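Local structure of cytidylate kinase-like family protein (Eubacterium ventriosum, 3FDI) at residues Gln86-Phe89 against Ile90-Lys93; Ala108-Ile111 against Leu112-Asn115. The protein is of unknown function but belongs to the cytidylate kinase-like family of P-loop NTPases, which suggests that it is a nucleotide-binding phosphotransferase. All blocks are in the same frame, centred on the assembly; numbering follows the deposited sequence.

Along the chain from the N terminus, interaction 1 comes first and is complete within helix 81-95; strand 101-104 follows, and interaction 2 then forms where helix 108-111 gives way to the turn leading to strand 118-125. Interaction 1 closes before interaction 2 opens, so they stand in series, neither nested nor crossed; both are local and neither closes a long loop. Their centres are about 10 Å apart and they touch. F87 packs against I111, while I90 CG2 lies 3.9 Å from L112 CD1 and R91 lays its CB near I111 CG2. This apolar seam joins helix 81-95 to helix 108-111 and the turn after it, where A108 and L112 in turn reach strand 8-13.

Interaction 1 (Gln86-Phe89 against Ile90-Lys93); sequences QFNF and IRKK
Polar side chains meet first at N88 and R91, one turn apart and lying side by side. N88 OD1 accepts two hydrogen bonds, from R91 NE and from R91 NH2, each 2.9 Å long. The NE donor lies almost in line with the amide C=O, and the oxygen sits at the guanidinium edge, in its plane; amide and guanidinium are only 19° from coplanar. R91 reaches this position because its chain folds back at chi3 (61°). Its NH1 forms a salt bridge with E96, and F57 makes a cation-pi contact with the same group. With an alanine at N88, both NE and NH2 would lose OD1, and the guanidinium, still held by E96 and F57, is likely to be less firmly fixed in its rotation. On the other side of the amide, the K92 CE methylene lies 3.4 Å from N88 ND2.

Packing of chain and ring joins F89 and K93. K93 CG sits over one face of the F89 ring, 3.9 Å from the centroid, a CH-pi contact that lies off-centre toward the rim. A bend at chi2 (-62°) brings K93 CE within 3.7 Å of F89 CZ, while the ammonium goes on to a salt bridge with E97.

Backbone bonds from I90 N to Q86 O (3.1 Å), R91 N to F87 O (2.8 Å), K92 N to N88 O and K93 N to F89 O show the i to i+4 ladder of an alpha-helix, here within helix 81-95 of this P-loop NTPase-type fold.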
# COMPACT_ATOMS: atom_id res chain seq x y z
N GLN B 86 -0.67 5.76 -27.14
CA GLN B 86 0.52 5.00 -26.96
C GLN B 86 0.17 3.57 -26.65
O GLN B 86 0.86 2.65 -27.08
CB GLN B 86 1.34 5.57 -25.84
CG GLN B 86 1.69 7.00 -26.06
CD GLN B 86 2.77 7.49 -25.16
OE1 GLN B 86 2.86 7.10 -24.00
NE2 GLN B 86 3.60 8.38 -25.67
N PHE B 87 -0.88 3.36 -25.84
CA PHE B 87 -1.32 2.00 -25.50
C PHE B 87 -1.74 1.31 -26.78
O PHE B 87 -1.33 0.19 -27.07
CB PHE B 87 -2.50 1.98 -24.52
CG PHE B 87 -2.22 2.53 -23.17
CD1 PHE B 87 -0.92 2.56 -22.64
CD2 PHE B 87 -3.25 3.00 -22.39
CE1 PHE B 87 -0.67 3.07 -21.39
CE2 PHE B 87 -3.01 3.53 -21.15
CZ PHE B 87 -1.71 3.54 -20.63
N ASN B 88 -2.52 2.03 -27.57
CA ASN B 88 -2.99 1.45 -28.79
C ASN B 88 -1.88 1.13 -29.80
O ASN B 88 -1.94 0.07 -30.46
CB ASN B 88 -4.05 2.31 -29.38
CG ASN B 88 -4.87 1.56 -30.38
OD1 ASN B 88 -5.17 0.36 -30.19
ND2 ASN B 88 -5.22 2.24 -31.47
N PHE B 89 -0.87 2.01 -29.92
CA PHE B 89 0.35 1.72 -30.71
C PHE B 89 0.93 0.40 -30.30
O PHE B 89 1.25 -0.42 -31.13
CB PHE B 89 1.41 2.82 -30.57
CG PHE B 89 2.71 2.55 -31.31
CD1 PHE B 89 2.94 3.08 -32.57
CD2 PHE B 89 3.72 1.83 -30.72
CE1 PHE B 89 4.15 2.83 -33.25
CE2 PHE B 89 4.91 1.58 -31.37
CZ PHE B 89 5.12 2.06 -32.63
N ILE B 90 1.09 0.21 -29.01
CA ILE B 90 1.73 -0.95 -28.46
C ILE B 90 0.92 -2.19 -28.70
O ILE B 90 1.47 -3.23 -29.05
CB ILE B 90 1.94 -0.74 -26.97
CG1 ILE B 90 3.06 0.29 -26.77
CG2 ILE B 90 2.34 -2.01 -26.26
CD1 ILE B 90 3.38 0.61 -25.28
N ARG B 91 -0.39 -2.06 -28.52
CA ARG B 91 -1.32 -3.15 -28.70
C ARG B 91 -1.36 -3.57 -30.19
O ARG B 91 -1.32 -4.75 -30.49
CB ARG B 91 -2.70 -2.72 -28.20
CG ARG B 91 -3.79 -3.80 -28.21
CD ARG B 91 -5.22 -3.20 -28.23
NE ARG B 91 -5.43 -2.40 -29.43
CZ ARG B 91 -5.76 -2.87 -30.63
NH1 ARG B 91 -5.98 -4.17 -30.86
NH2 ARG B 91 -5.85 -2.02 -31.64
N LYS B 92 -1.45 -2.61 -31.09
CA LYS B 92 -1.47 -2.91 -32.53
C LYS B 92 -0.19 -3.56 -32.99
O LYS B 92 -0.24 -4.54 -33.72
CB LYS B 92 -1.72 -1.65 -33.37
CG LYS B 92 -3.17 -1.22 -33.42
CD LYS B 92 -3.38 0.02 -34.33
CE LYS B 92 -4.86 0.48 -34.35
NZ LYS B 92 -5.20 1.47 -35.43
N LYS B 93 0.95 -3.00 -32.60
CA LYS B 93 2.23 -3.57 -33.00
C LYS B 93 2.35 -5.00 -32.46
O LYS B 93 2.80 -5.89 -33.18
CB LYS B 93 3.41 -2.71 -32.54
CG LYS B 93 3.57 -1.38 -33.26
CD LYS B 93 3.82 -1.55 -34.76
CE LYS B 93 4.58 -0.36 -35.33
NZ LYS B 93 4.71 -0.34 -36.82

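Interaction 2 (Ala108-Ile111 against Leu112-Asn115); sequences AEEI and LSDN
L112 N donates to A108 O at 3.0 Å, an i to i+4 bond, whereas the next amide, S113 N, bonds to E110 O at 3.3 Å, and L112 is the first residue to leave helical angles. The motif is the end of the short helix 108-111 running into a type I beta turn, L112 to N115, closed by N115 N on L112 O at 3.0 Å. This turn starts the connection to strand 118-125 of the parallel sheet.

Among the side chains, I111 and L112, both buried, meet through their branches. I111 CG2 and L112 CD2 approach to 4.0 Å as the two chains pass at a slant. With CG anti to its carbonyl carbon (chi1 -64°), L112 lays CB and CG beside A108 O, the acceptor of its own amide. L112 also packs on I90 and A94 of helix 81-95 and on I8 of strand 8-13, so it wedges between helix and sheet; I111 meets F87 and I90 of the same helix.

Two polar side chains look outside the two segments: E109 OE2 bonds to H160, and N115 ND2 bonds to N95 OD1, linking the turn back to the end of helix 81-95. S113 is exposed, yet its hydroxyl is engaged with the helix end. E110 O receives two donors from this one residue, both from the same face of its carbonyl plane: S113 N stands well above that plane, 72° out of it, while S113 OG is tilted by 25° and comes closer, at 2.9 Å.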
# COMPACT_ATOMS: atom_id res chain seq x y z
N ALA B 108 3.41 -1.54 -20.39
CA ALA B 108 3.34 -2.52 -21.47
C ALA B 108 2.98 -3.92 -20.97
O ALA B 108 2.26 -4.63 -21.66
CB ALA B 108 4.59 -2.53 -22.34
N GLU B 109 3.47 -4.33 -19.79
CA GLU B 109 3.16 -5.67 -19.30
C GLU B 109 1.64 -5.82 -19.06
O GLU B 109 1.10 -6.90 -19.27
CB GLU B 109 3.95 -6.05 -18.04
CG GLU B 109 3.37 -5.64 -16.70
CD GLU B 109 3.20 -4.15 -16.51
OE1 GLU B 109 3.80 -3.27 -17.27
OE2 GLU B 109 2.41 -3.82 -15.59
N GLU B 110 0.97 -4.73 -18.69
CA GLU B 110 -0.48 -4.75 -18.49
C GLU B 110 -1.23 -4.78 -19.82
O GLU B 110 -2.14 -5.61 -20.00
CB GLU B 110 -0.95 -3.58 -17.65
CG GLU B 110 -2.43 -3.52 -17.39
CD GLU B 110 -2.99 -4.71 -16.58
OE1 GLU B 110 -2.23 -5.41 -15.85
OE2 GLU B 110 -4.23 -4.95 -16.67
N ILE B 111 -0.86 -3.86 -20.73
CA ILE B 111 -1.44 -3.80 -22.08
C ILE B 111 -1.37 -5.14 -22.88
O ILE B 111 -2.32 -5.50 -23.59
CB ILE B 111 -0.75 -2.73 -22.93
CG1 ILE B 111 -1.03 -1.34 -22.37
CG2 ILE B 111 -1.20 -2.82 -24.41
CD1 ILE B 111 -0.30 -0.31 -23.13
N LEU B 112 -0.25 -5.86 -22.73
CA LEU B 112 0.03 -7.04 -23.49
C LEU B 112 -0.12 -8.30 -22.66
O LEU B 112 0.44 -9.35 -22.99
CB LEU B 112 1.43 -6.92 -24.05
CG LEU B 112 1.63 -5.78 -25.05
CD1 LEU B 112 3.06 -5.74 -25.49
CD2 LEU B 112 0.64 -5.88 -26.27
N SER B 113 -0.82 -8.16 -21.55
CA SER B 113 -1.36 -9.25 -20.76
C SER B 113 -1.81 -10.50 -21.52
O SER B 113 -1.41 -11.61 -21.23
CB SER B 113 -2.61 -8.76 -20.04
OG SER B 113 -2.26 -8.23 -18.81
N ASP B 114 -2.69 -10.34 -22.47
CA ASP B 114 -3.25 -11.53 -23.11
C ASP B 114 -2.33 -12.08 -24.21
O ASP B 114 -2.67 -13.09 -24.83
CB ASP B 114 -4.62 -11.23 -23.70
CG ASP B 114 -4.61 -10.05 -24.60
OD1 ASP B 114 -3.98 -9.05 -24.20
OD2 ASP B 114 -5.22 -10.11 -25.70
N ASN B 115 -1.18 -11.45 -24.47
CA ASN B 115 -0.34 -11.93 -25.53
C ASN B 115 0.65 -12.89 -24.93
O ASN B 115 1.50 -12.47 -24.18
CB ASN B 115 0.37 -10.79 -26.23
CG ASN B 115 0.98 -11.22 -27.53
OD1 ASN B 115 1.72 -12.20 -27.59
ND2 ASN B 115 0.70 -10.47 -28.60